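Local coordinates for cellobiose 2-epimerase (PDB 3VW5), which catalyses the reversible 2-epimerisation of cellobiose to 4-O-beta-D-glucosyl-D-mannose, acting on an unmodified sugar, at residues D24-F29 / D97-P102; H75-I80 / K129-L134; K144-L147 / G151-E154; G242-A247 / H276-I281; V311-A316 / E323-S328. The protein carries 2 engineered substitutions. All coordinates share one frame; numbering follows the deposited sequence.

Contact 1. Residues D24-F29 / D97-P102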
# COMPACT_ATOMS: atom_id res chain seq x y z
N ASP A 24 12.50 -21.06 4.08
CA ASP A 24 12.01 -22.43 3.93
C ASP A 24 12.18 -23.23 5.21
O ASP A 24 11.65 -24.33 5.34
CB ASP A 24 12.71 -23.14 2.77
CG ASP A 24 12.41 -22.51 1.43
OD1 ASP A 24 11.22 -22.41 1.07
OD2 ASP A 24 13.38 -22.11 0.73
N GLU A 25 12.90 -22.68 6.17
CA GLU A 25 13.11 -23.35 7.46
C GLU A 25 11.95 -23.15 8.44
O GLU A 25 11.42 -24.11 9.02
CB GLU A 25 14.42 -22.87 8.08
CG GLU A 25 15.55 -22.68 7.04
CD GLU A 25 15.89 -21.20 6.77
OE1 GLU A 25 16.35 -20.52 7.73
OE2 GLU A 25 15.69 -20.73 5.61
N ASN A 26 11.54 -21.90 8.64
CA ASN A 26 10.42 -21.63 9.53
C ASN A 26 9.17 -21.10 8.82
O ASN A 26 8.19 -20.73 9.48
CB ASN A 26 10.85 -20.72 10.68
CG ASN A 26 11.70 -21.45 11.72
OD1 ASN A 26 11.22 -22.35 12.41
ND2 ASN A 26 12.97 -21.05 11.83
N GLY A 27 9.18 -21.08 7.49
CA GLY A 27 8.01 -20.67 6.73
C GLY A 27 7.95 -19.17 6.50
O GLY A 27 8.50 -18.39 7.26
N GLY A 28 7.28 -18.76 5.43
CA GLY A 28 7.18 -17.35 5.12
C GLY A 28 8.52 -16.73 4.75
O GLY A 28 9.39 -17.40 4.21
N PHE A 29 8.67 -15.44 5.03
CA PHE A 29 9.91 -14.72 4.75
C PHE A 29 10.52 -14.10 6.01
O PHE A 29 9.81 -13.80 6.97
CB PHE A 29 9.64 -13.62 3.73
CG PHE A 29 9.30 -14.14 2.38
CD1 PHE A 29 10.16 -13.94 1.31
CD2 PHE A 29 8.13 -14.85 2.18
CE1 PHE A 29 9.86 -14.42 0.06
CE2 PHE A 29 7.82 -15.35 0.93
CZ PHE A 29 8.68 -15.14 -0.14
N ASP A 97 5.87 -14.44 15.60
CA ASP A 97 7.30 -14.60 15.84
C ASP A 97 7.91 -15.33 14.63
O ASP A 97 7.18 -15.65 13.68
CB ASP A 97 7.59 -15.31 17.17
CG ASP A 97 7.09 -16.76 17.19
OD1 ASP A 97 6.92 -17.39 16.11
OD2 ASP A 97 6.88 -17.29 18.30
N PHE A 98 9.22 -15.58 14.64
CA PHE A 98 9.87 -16.18 13.48
C PHE A 98 9.36 -17.57 13.17
O PHE A 98 9.50 -18.08 12.05
CB PHE A 98 11.40 -16.19 13.61
CG PHE A 98 11.94 -17.30 14.49
CD1 PHE A 98 11.89 -17.19 15.88
CD2 PHE A 98 12.54 -18.42 13.93
CE1 PHE A 98 12.41 -18.20 16.68
CE2 PHE A 98 13.06 -19.42 14.73
CZ PHE A 98 13.00 -19.31 16.11
N GLU A 99 8.74 -18.20 14.17
CA GLU A 99 8.18 -19.54 13.98
C GLU A 99 6.73 -19.54 13.54
O GLU A 99 6.20 -20.59 13.18
CB GLU A 99 8.33 -20.36 15.25
CG GLU A 99 9.73 -20.88 15.45
CD GLU A 99 9.88 -21.62 16.76
OE1 GLU A 99 9.29 -21.17 17.77
OE2 GLU A 99 10.59 -22.66 16.77
N GLY A 100 6.09 -18.37 13.57
CA GLY A 100 4.71 -18.27 13.12
C GLY A 100 3.71 -18.43 14.26
O GLY A 100 2.55 -18.75 14.02
N LYS A 101 4.17 -18.23 15.49
CA LYS A 101 3.27 -18.12 16.63
C LYS A 101 2.84 -16.68 16.81
O LYS A 101 3.63 -15.76 16.58
CB LYS A 101 3.93 -18.61 17.92
CG LYS A 101 4.16 -20.10 17.93
CD LYS A 101 4.45 -20.61 19.34
CE LYS A 101 5.02 -22.03 19.30
NZ LYS A 101 6.37 -22.06 18.62
N PRO A 102 1.58 -16.48 17.20
CA PRO A 102 1.06 -15.12 17.39
C PRO A 102 1.84 -14.34 18.45
O PRO A 102 1.87 -14.76 19.61
CB PRO A 102 -0.38 -15.37 17.84
CG PRO A 102 -0.73 -16.69 17.17
CD PRO A 102 0.53 -17.50 17.29
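The side-chain amide of N26 overlaps the rim of the F98 phenyl ring, with ND2 3.3 Å from CE2. ND2 lies near the ring plane, so it meets the edge; the amide plane is turned 86° from that of the ring. The backbone brings N26 CB to 3.3 Å from F98 O; with CG anti to the carbonyl carbon (chi1 -74°) the amide then runs on past the ring toward E99. There OD1 lies 3.7 Å from E99 CG, and that same methylene rests over one face of F98, near its rim. A small planar asparagine suits this slot, since it can touch both ring and methylene. An alanine here would remove the amide and would probably leave the F98 edge and the E99 methylene without their cover, opening a gap between the loops.

Residues 97-100 form a type I beta turn. D97 OD1 gathers the backbone N of K101 at 2.9 Å, and those of E99 and G100 more weakly, while K101 NZ makes a salt bridge with E99 OE1 at 3.2 Å. At the backbone angles of G100 a CB would run into the carbonyl O of E99, so glycine suits the turn's last position.

No hydrogen bond joins the loops directly. They touch by van der Waals contact alone, and the polar tie between them is K45 NZ, bonded to both G27 O and F98 O.

Contact 2. Residues H75-I80 / K129-L134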
# COMPACT_ATOMS: atom_id res chain seq x y z
N HIS A 75 4.28 -19.75 -1.23
CA HIS A 75 5.00 -19.92 0.03
C HIS A 75 4.50 -18.95 1.09
O HIS A 75 4.30 -19.34 2.24
CB HIS A 75 6.52 -19.73 -0.16
CG HIS A 75 7.33 -19.97 1.08
ND1 HIS A 75 7.51 -21.23 1.61
CD2 HIS A 75 7.99 -19.12 1.89
CE1 HIS A 75 8.25 -21.14 2.70
NE2 HIS A 75 8.56 -19.87 2.89
N ALA A 76 4.33 -17.70 0.68
CA ALA A 76 3.80 -16.66 1.56
C ALA A 76 2.32 -16.90 1.91
O ALA A 76 1.92 -16.81 3.08
CB ALA A 76 3.97 -15.28 0.91
N TYR A 77 1.52 -17.21 0.90
CA TYR A 77 0.14 -17.61 1.12
C TYR A 77 -0.00 -18.67 2.22
O TYR A 77 -0.83 -18.52 3.14
CB TYR A 77 -0.48 -18.13 -0.17
CG TYR A 77 -1.80 -18.84 0.00
CD1 TYR A 77 -2.96 -18.14 0.25
CD2 TYR A 77 -1.88 -20.24 -0.12
CE1 TYR A 77 -4.18 -18.80 0.39
CE2 TYR A 77 -3.08 -20.90 0.03
CZ TYR A 77 -4.24 -20.18 0.28
OH TYR A 77 -5.45 -20.82 0.42
N GLU A 78 0.79 -19.73 2.15
CA GLU A 78 0.67 -20.79 3.14
C GLU A 78 0.93 -20.24 4.53
O GLU A 78 0.23 -20.57 5.49
CB GLU A 78 1.62 -21.95 2.82
CG GLU A 78 1.12 -22.85 1.69
CD GLU A 78 0.06 -23.85 2.16
OE1 GLU A 78 -1.03 -23.89 1.52
OE2 GLU A 78 0.30 -24.61 3.14
N PHE A 79 1.93 -19.37 4.63
CA PHE A 79 2.26 -18.79 5.92
C PHE A 79 1.06 -18.03 6.49
O PHE A 79 0.75 -18.16 7.68
CB PHE A 79 3.49 -17.89 5.81
CG PHE A 79 3.99 -17.40 7.13
CD1 PHE A 79 4.70 -18.24 7.97
CD2 PHE A 79 3.73 -16.09 7.54
CE1 PHE A 79 5.16 -17.79 9.20
CE2 PHE A 79 4.18 -15.63 8.76
CZ PHE A 79 4.90 -16.49 9.60
N ILE A 80 0.36 -17.27 5.64
CA ILE A 80 -0.76 -16.46 6.09
C ILE A 80 -1.95 -17.33 6.52
O ILE A 80 -2.43 -17.24 7.66
CB ILE A 80 -1.21 -15.46 5.00
CG1 ILE A 80 -0.16 -14.37 4.81
CG2 ILE A 80 -2.57 -14.84 5.33
CD1 ILE A 80 -0.38 -13.54 3.57
N LYS A 129 -9.25 -21.60 -5.28
CA LYS A 129 -10.54 -21.07 -4.84
C LYS A 129 -10.65 -20.95 -3.31
O LYS A 129 -11.57 -20.34 -2.79
CB LYS A 129 -11.69 -21.93 -5.38
CG LYS A 129 -12.54 -21.22 -6.43
CD LYS A 129 -12.95 -22.16 -7.55
CE LYS A 129 -13.42 -23.52 -7.01
NZ LYS A 129 -13.36 -24.61 -8.06
N GLU A 130 -9.70 -21.54 -2.60
CA GLU A 130 -9.70 -21.49 -1.16
C GLU A 130 -9.15 -20.13 -0.71
O GLU A 130 -9.53 -19.61 0.35
CB GLU A 130 -8.86 -22.64 -0.61
CG GLU A 130 -8.58 -22.60 0.88
CD GLU A 130 -7.60 -23.68 1.31
OE1 GLU A 130 -6.50 -23.82 0.69
OE2 GLU A 130 -7.91 -24.42 2.27
N ALA A 131 -8.27 -19.56 -1.53
CA ALA A 131 -7.78 -18.21 -1.32
C ALA A 131 -8.91 -17.17 -1.44
O ALA A 131 -8.96 -16.20 -0.67
CB ALA A 131 -6.64 -17.89 -2.31
N LEU A 132 -9.81 -17.38 -2.40
CA LEU A 132 -10.98 -16.51 -2.56
C LEU A 132 -11.97 -16.64 -1.38
O LEU A 132 -12.50 -15.65 -0.88
CB LEU A 132 -11.70 -16.81 -3.88
CG LEU A 132 -12.94 -15.96 -4.13
CD1 LEU A 132 -12.55 -14.53 -4.45
CD2 LEU A 132 -13.76 -16.53 -5.25
N ALA A 133 -12.21 -17.87 -0.95
CA ALA A 133 -12.98 -18.10 0.25
C ALA A 133 -12.39 -17.31 1.47
O ALA A 133 -13.10 -16.60 2.18
CB ALA A 133 -13.08 -19.59 0.55
N LEU A 134 -11.09 -17.45 1.70
CA LEU A 134 -10.45 -16.73 2.78
C LEU A 134 -10.65 -15.22 2.62
O LEU A 134 -10.88 -14.49 3.59
CB LEU A 134 -8.97 -17.06 2.79
CG LEU A 134 -8.53 -18.08 3.84
CD1 LEU A 134 -9.68 -18.96 4.24
CD2 LEU A 134 -7.34 -18.89 3.31
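Y77 reaches out from helix 67-84 and lays its ring beside A131 of helix 129-145, CE1 standing 3.8 Å from the alanine CB. With CG anti to the backbone N (chi1 167°), the ring extends away from its own helix and bridges the axes of segments 75-80 and 129-134, 12.2 Å apart at closest approach. L134 adds CD2, 4.0 Å from Y77 OH, so two aliphatic groups meet the far half of the ring obliquely. This is the close-packed part: Y77, A131 and L134 are all buried, and the small A131 leaves the tyrosine room to come in. Y122 of helix 109-126 stacks on Y77, and L119 touches both Y77 and L134.

The outer side is looser. E130 is exposed and stretches an extended chain across the tyrosine at about a right angle. Y77 OH gives OE1 a weak hydrogen bond of 3.2 Å near the plane of the ring. The stronger partner of that carboxylate is K81 NZ, which also makes a salt bridge with E78. E78 OE1 and E130 OE1 lie 5.5 Å apart, and the shared lysine probably eases their mutual repulsion. A long tyrosine thus spends its ring in the core and its hydroxyl at the boundary.

The two segments run the same way to within 44°, as expected of outer helices in an (alpha/alpha)6 barrel, with the intervening inner helix 109-126 packed against both.

Contact 3. Residues K144-L147 / G151-E154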
# COMPACT_ATOMS: atom_id res chain seq x y z
N LYS A 144 -18.59 -7.33 9.92
CA LYS A 144 -19.23 -7.73 11.17
C LYS A 144 -18.71 -6.92 12.37
O LYS A 144 -19.49 -6.37 13.15
CB LYS A 144 -18.98 -9.21 11.44
CG LYS A 144 -19.91 -9.84 12.48
CD LYS A 144 -21.35 -9.52 12.11
CE LYS A 144 -22.30 -10.67 12.43
NZ LYS A 144 -22.67 -10.70 13.87
N ASN A 145 -17.39 -6.85 12.51
CA ASN A 145 -16.80 -6.39 13.75
C ASN A 145 -16.25 -4.97 13.78
O ASN A 145 -16.04 -4.42 14.87
CB ASN A 145 -15.73 -7.38 14.23
CG ASN A 145 -16.28 -8.79 14.39
OD1 ASN A 145 -16.99 -9.08 15.35
ND2 ASN A 145 -15.98 -9.66 13.43
N THR A 146 -16.01 -4.36 12.62
CA THR A 146 -15.31 -3.06 12.60
C THR A 146 -16.19 -1.93 12.10
O THR A 146 -15.83 -0.77 12.22
CB THR A 146 -14.03 -3.09 11.74
OG1 THR A 146 -14.38 -3.09 10.34
CG2 THR A 146 -13.19 -4.31 12.06
N LEU A 147 -17.33 -2.27 11.53
CA LEU A 147 -18.21 -1.25 10.97
C LEU A 147 -19.19 -0.73 12.01
O LEU A 147 -20.01 -1.49 12.53
CB LEU A 147 -18.97 -1.82 9.76
CG LEU A 147 -19.83 -0.81 9.00
CD1 LEU A 147 -18.99 0.35 8.50
CD2 LEU A 147 -20.56 -1.48 7.86
N GLY A 151 -19.14 4.79 10.21
CA GLY A 151 -17.99 4.30 9.48
C GLY A 151 -17.17 3.24 10.19
O GLY A 151 -17.50 2.80 11.29
N TYR A 152 -16.08 2.83 9.56
CA TYR A 152 -15.21 1.80 10.12
C TYR A 152 -14.38 2.32 11.29
O TYR A 152 -13.86 3.43 11.25
CB TYR A 152 -14.27 1.27 9.02
CG TYR A 152 -15.00 0.60 7.88
CD1 TYR A 152 -15.34 -0.76 7.95
CD2 TYR A 152 -15.38 1.32 6.75
CE1 TYR A 152 -16.02 -1.38 6.91
CE2 TYR A 152 -16.07 0.70 5.71
CZ TYR A 152 -16.38 -0.65 5.80
OH TYR A 152 -17.05 -1.28 4.79
N ARG A 153 -14.25 1.49 12.33
CA ARG A 153 -13.28 1.73 13.40
C ARG A 153 -12.04 0.88 13.14
O ARG A 153 -12.11 -0.14 12.48
CB ARG A 153 -13.89 1.40 14.75
CG ARG A 153 -14.90 2.42 15.18
CD ARG A 153 -15.37 2.14 16.57
NE ARG A 153 -16.36 3.13 16.99
CZ ARG A 153 -16.93 3.16 18.19
NH1 ARG A 153 -16.59 2.25 19.10
NH2 ARG A 153 -17.82 4.10 18.48
N GLU A 154 -10.90 1.29 13.69
CA GLU A 154 -9.61 0.79 13.19
C GLU A 154 -8.79 -0.18 14.05
O GLU A 154 -8.12 -1.05 13.51
CB GLU A 154 -8.76 1.97 12.75
CG GLU A 154 -9.53 2.88 11.82
CD GLU A 154 -8.65 3.79 11.00
OE1 GLU A 154 -9.21 4.52 10.15
OE2 GLU A 154 -7.41 3.76 11.21
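The ring of Y152 carries L147 CD1 over one face, 3.7 Å above its centre and only 8° off the ring normal, a clear CH-pi contact. At the ring edge, in plane, T146 OG1 lies 3.5 Å from CD1. L147 CG is anti to the backbone N (chi1 -175°), and from there the CD1 branch leans across the strand pair onto the ring. Leucine suits the place because its CD1 methyl can settle on the ring face, while the side chain also touches R204 of helix 199-216. The hydroxyl of T146 bonds to I142 O on the turn of helix before it, while Y152 OH is held by E143 and Q208.

R153 N donates to T146 O at 2.8 Å, nearly straight at 171°, and Y152 CA adds a CA-H...O contact of 3.4 Å to the same oxygen. L147 and Y152 form an antiparallel non-hydrogen-bonded pair, which places both side chains on one face of the sheet. G151, at positive phi, takes a backbone shape that disfavours a side chain.

Helix 129-145 runs into a short hairpin at the edge of a five-stranded antiparallel sheet. F207 of helix 199-216 and L185 of helix 179-196 pack against Y152.

Contact 4. Residues G242-A247 / H276-I281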
# COMPACT_ATOMS: atom_id res chain seq x y z
N GLY A 242 2.22 11.80 0.06
CA GLY A 242 2.30 10.44 -0.43
C GLY A 242 0.94 9.79 -0.56
O GLY A 242 0.58 9.27 -1.62
N HIS A 243 0.16 9.82 0.51
CA HIS A 243 -1.19 9.27 0.46
C HIS A 243 -2.07 9.99 -0.55
O HIS A 243 -2.94 9.39 -1.17
CB HIS A 243 -1.84 9.27 1.83
CG HIS A 243 -1.24 8.28 2.76
ND1 HIS A 243 -0.40 8.64 3.79
CD2 HIS A 243 -1.36 6.93 2.83
CE1 HIS A 243 -0.03 7.56 4.46
NE2 HIS A 243 -0.59 6.51 3.89
N ASP A 244 -1.85 11.29 -0.73
CA ASP A 244 -2.66 12.04 -1.67
C ASP A 244 -2.49 11.52 -3.08
O ASP A 244 -3.47 11.14 -3.73
CB ASP A 244 -2.31 13.53 -1.62
CG ASP A 244 -3.15 14.28 -0.60
OD1 ASP A 244 -3.51 15.44 -0.88
OD2 ASP A 244 -3.46 13.71 0.47
N ILE A 245 -1.25 11.49 -3.55
CA ILE A 245 -0.96 11.05 -4.91
C ILE A 245 -1.29 9.56 -5.11
O ILE A 245 -1.70 9.16 -6.19
CB ILE A 245 0.52 11.38 -5.31
CG1 ILE A 245 0.69 11.33 -6.84
CG2 ILE A 245 1.50 10.46 -4.61
CD1 ILE A 245 -0.40 12.07 -7.60
N GLU A 246 -1.14 8.76 -4.07
CA GLU A 246 -1.53 7.35 -4.13
C GLU A 246 -3.05 7.18 -4.25
O GLU A 246 -3.54 6.41 -5.08
CB GLU A 246 -1.04 6.62 -2.88
CG GLU A 246 -1.26 5.13 -2.91
CD GLU A 246 -0.95 4.48 -1.58
OE1 GLU A 246 -0.75 5.21 -0.59
OE2 GLU A 246 -0.90 3.23 -1.53
N ALA A 247 -3.78 7.91 -3.43
CA ALA A 247 -5.24 7.85 -3.45
C ALA A 247 -5.80 8.19 -4.83
O ALA A 247 -6.77 7.58 -5.26
CB ALA A 247 -5.84 8.74 -2.39
N HIS A 276 -2.94 17.82 -9.59
CA HIS A 276 -2.33 19.09 -9.94
C HIS A 276 -1.78 19.74 -8.70
O HIS A 276 -0.67 20.27 -8.72
CB HIS A 276 -3.30 20.04 -10.66
CG HIS A 276 -3.42 19.77 -12.13
ND1 HIS A 276 -2.41 20.10 -13.02
CD2 HIS A 276 -4.40 19.18 -12.85
CE1 HIS A 276 -2.78 19.72 -14.25
NE2 HIS A 276 -3.99 19.17 -14.17
N ASN A 277 -2.55 19.68 -7.62
CA ASN A 277 -2.12 20.26 -6.36
C ASN A 277 -0.79 19.69 -5.88
O ASN A 277 0.12 20.44 -5.55
CB ASN A 277 -3.17 20.09 -5.27
CG ASN A 277 -2.96 21.05 -4.12
OD1 ASN A 277 -2.82 22.26 -4.33
ND2 ASN A 277 -2.90 20.53 -2.90
N ILE A 278 -0.67 18.36 -5.85
CA ILE A 278 0.54 17.69 -5.39
C ILE A 278 1.76 18.05 -6.24
O ILE A 278 2.85 18.29 -5.72
CB ILE A 278 0.34 16.16 -5.33
CG1 ILE A 278 -0.58 15.83 -4.16
CG2 ILE A 278 1.68 15.44 -5.12
CD1 ILE A 278 -0.02 16.31 -2.83
N GLN A 279 1.56 18.08 -7.56
CA GLN A 279 2.62 18.46 -8.49
C GLN A 279 3.12 19.89 -8.25
O GLN A 279 4.32 20.15 -8.37
CB GLN A 279 2.12 18.29 -9.93
CG GLN A 279 3.15 18.61 -10.98
CD GLN A 279 2.61 18.46 -12.37
OE1 GLN A 279 3.16 17.70 -13.17
NE2 GLN A 279 1.51 19.16 -12.66
N ASP A 280 2.23 20.80 -7.89
CA ASP A 280 2.61 22.19 -7.66
C ASP A 280 3.27 22.40 -6.29
O ASP A 280 4.16 23.25 -6.15
CB ASP A 280 1.38 23.11 -7.83
CG ASP A 280 1.70 24.58 -7.50
OD1 ASP A 280 0.80 25.28 -6.94
OD2 ASP A 280 2.84 25.04 -7.79
N ILE A 281 2.86 21.60 -5.32
CA ILE A 281 3.05 21.89 -3.90
C ILE A 281 4.09 21.00 -3.25
O ILE A 281 4.73 21.38 -2.27
CB ILE A 281 1.69 21.72 -3.18
CG1 ILE A 281 0.94 23.04 -3.26
CG2 ILE A 281 1.84 21.22 -1.74
CD1 ILE A 281 1.88 24.20 -3.47
O HOH W 1 -3.54 17.69 -2.77
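I278 points its two branches at different residues of helix 241-258. CG1 is anti to its carbonyl carbon (chi1 -72°) and carries CD1 to D244, where CD1 meets CB at 3.8 Å. CG2, anti to the backbone N, goes instead toward I245 and stops 4.2 Å from its CB. The isoleucine therefore straddles two successive residues of the opposing helix, and its side chain lies slantwise to that of D244. Its beta-branched shape suits the role, since each branch finds its own neighbour. The aspartate presents its CB methylene to the hydrocarbon, and its OD1 goes on to polar partners.

H239 NE2 is the main one for OD1. A water also donates to D244 OD1 at 2.9 Å and accepts from N277 ND2 at 2.9 Å, so a single molecule links the two helices beside the apolar patch. The amide N-H of N277 gives the water its second partner, which suits asparagine to this partly exposed place.

On another side of helix 241-258, E246 forms a salt bridge with R377 and touches W304 and H184. Helices 241-258 and 261-281 follow each other closely in sequence and run in opposite directions, the antiparallel hairpin from which an (alpha/alpha)6 barrel is assembled.

Contact 5. Residues V311-A316 / E323-S328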
# COMPACT_ATOMS: atom_id res chain seq x y z
N VAL A 311 3.48 6.43 -10.28
CA VAL A 311 2.20 5.93 -10.75
C VAL A 311 1.14 7.04 -10.86
O VAL A 311 0.48 7.19 -11.90
CB VAL A 311 1.63 4.84 -9.84
CG1 VAL A 311 0.33 4.30 -10.43
CG2 VAL A 311 2.64 3.72 -9.65
N GLY A 312 0.96 7.81 -9.79
CA GLY A 312 -0.08 8.82 -9.74
C GLY A 312 0.05 9.88 -10.81
O GLY A 312 -0.94 10.35 -11.36
N PHE A 313 1.28 10.27 -11.11
CA PHE A 313 1.55 11.24 -12.15
C PHE A 313 1.28 10.69 -13.56
O PHE A 313 0.78 11.42 -14.43
CB PHE A 313 3.00 11.73 -12.05
CG PHE A 313 3.23 12.74 -10.97
CD1 PHE A 313 2.19 13.57 -10.54
CD2 PHE A 313 4.49 12.86 -10.37
CE1 PHE A 313 2.40 14.51 -9.54
CE2 PHE A 313 4.70 13.79 -9.37
CZ PHE A 313 3.65 14.62 -8.96
N ILE A 314 1.63 9.43 -13.78
CA ILE A 314 1.38 8.78 -15.06
C ILE A 314 -0.13 8.65 -15.27
O ILE A 314 -0.65 8.98 -16.33
CB ILE A 314 2.06 7.40 -15.14
CG1 ILE A 314 3.58 7.59 -15.23
CG2 ILE A 314 1.51 6.58 -16.32
CD1 ILE A 314 4.36 6.30 -15.29
N ASN A 315 -0.81 8.20 -14.22
CA ASN A 315 -2.26 8.14 -14.19
C ASN A 315 -2.91 9.50 -14.48
O ASN A 315 -3.91 9.58 -15.20
CB ASN A 315 -2.73 7.63 -12.83
CG ASN A 315 -4.22 7.38 -12.80
OD1 ASN A 315 -4.70 6.37 -13.31
ND2 ASN A 315 -4.96 8.30 -12.20
N ALA A 316 -2.33 10.56 -13.93
CA ALA A 316 -2.87 11.91 -14.14
C ALA A 316 -2.70 12.30 -15.61
O ALA A 316 -3.60 12.93 -16.19
CB ALA A 316 -2.20 12.92 -13.22
N GLU A 323 1.31 16.86 -20.49
CA GLU A 323 2.61 16.20 -20.56
C GLU A 323 3.50 16.50 -19.38
O GLU A 323 4.43 15.75 -19.08
CB GLU A 323 3.30 16.52 -21.89
CG GLU A 323 2.97 15.49 -22.98
CD GLU A 323 3.00 16.06 -24.39
OE1 GLU A 323 3.50 17.20 -24.58
OE2 GLU A 323 2.52 15.36 -25.33
N LYS A 324 3.20 17.59 -18.68
CA LYS A 324 4.01 17.95 -17.53
C LYS A 324 3.91 16.88 -16.44
O LYS A 324 4.85 16.69 -15.67
CB LYS A 324 3.70 19.39 -17.06
CG LYS A 324 3.38 19.60 -15.60
CD LYS A 324 2.86 21.04 -15.31
CE LYS A 324 1.36 21.25 -15.73
NZ LYS A 324 0.70 22.54 -15.23
N PHE A 325 2.81 16.14 -16.41
CA PHE A 325 2.65 15.03 -15.46
C PHE A 325 3.67 13.93 -15.77
O PHE A 325 4.30 13.35 -14.87
CB PHE A 325 1.23 14.46 -15.49
CG PHE A 325 0.22 15.27 -14.72
CD1 PHE A 325 0.50 15.71 -13.43
CD2 PHE A 325 -1.01 15.58 -15.27
CE1 PHE A 325 -0.44 16.44 -12.71
CE2 PHE A 325 -1.96 16.31 -14.55
CZ PHE A 325 -1.67 16.74 -13.27
N LEU A 326 3.81 13.67 -17.07
CA LEU A 326 4.79 12.71 -17.58
C LEU A 326 6.22 13.09 -17.21
O LEU A 326 6.99 12.26 -16.72
CB LEU A 326 4.67 12.65 -19.09
CG LEU A 326 4.67 11.24 -19.64
CD1 LEU A 326 4.36 10.25 -18.52
CD2 LEU A 326 3.65 11.14 -20.75
N GLU A 327 6.59 14.35 -17.46
CA GLU A 327 7.90 14.84 -17.07
C GLU A 327 8.13 14.68 -15.57
O GLU A 327 9.19 14.23 -15.15
CB GLU A 327 8.08 16.30 -17.49
CG GLU A 327 8.77 16.47 -18.86
CD GLU A 327 7.86 17.05 -19.93
OE1 GLU A 327 7.55 16.30 -20.90
OE2 GLU A 327 7.45 18.24 -19.82
N SER A 328 7.13 15.02 -14.77
CA SER A 328 7.25 14.84 -13.32
C SER A 328 7.53 13.38 -12.97
O SER A 328 8.42 13.08 -12.17
CB SER A 328 5.98 15.31 -12.61
OG SER A 328 5.80 16.70 -12.78
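F325 covers A316 with the face of its ring: the alanine CB stands 3.5 Å from the ring centroid and 9° off the normal. The match is repeated in reverse by F313, whose ring face receives S328 CB at 4.0 Å from its centroid, toward the rim. Both phenylalanines hold CG anti to the carbonyl carbon, with chi1 near -80° in both. These like torsions swing each ring along the opposing helix, onto the small residue there.

Helices 303-318 and 323-340 are an antiparallel hairpin of the (alpha/alpha)6 barrel. Their segments cross at 161° with axes only 7.9 Å apart, a spacing that small residues such as A316 and S328 permit.

The two phenylalanine side chains cross at about a right angle, CD1 to CD1 at 4.0 Å, and F325 CB lies 3.3 Å from F313 O. An alanine in place of F325 would probably strip the cover from the A316 methyl and open a gap beside F313 and H276. On another side of the pair, I314 CG1 approaches L326 CD1 at 4.3 Å. These branched aliphatics suit a buried apolar patch completed by V387 of the C-terminal tail, which touches both.

In the fold
Contacts 2, 4 and 5 join helices of the barrel, while contacts 1 and 3 lie in its loops and hairpins. Contacts 1 and 2 adjoin, with centres 16 Å apart, where G28 O meets H75 NE2 in a weak hydrogen bond. Contacts 4 and 5 are closer still, at 11 Å between centres: H276 CE1 comes to 3.3 Å from F325 CZ. These two pairs are on opposite sides of the chain's centre, the centres of contacts 1 and 5 being about 40 Å apart. Contact 3 shares helix 129-145 with contact 2, the nearest atoms about 12 Å apart. None of the five includes a bound sugar, and they leave their relation to the substrate site unsettled.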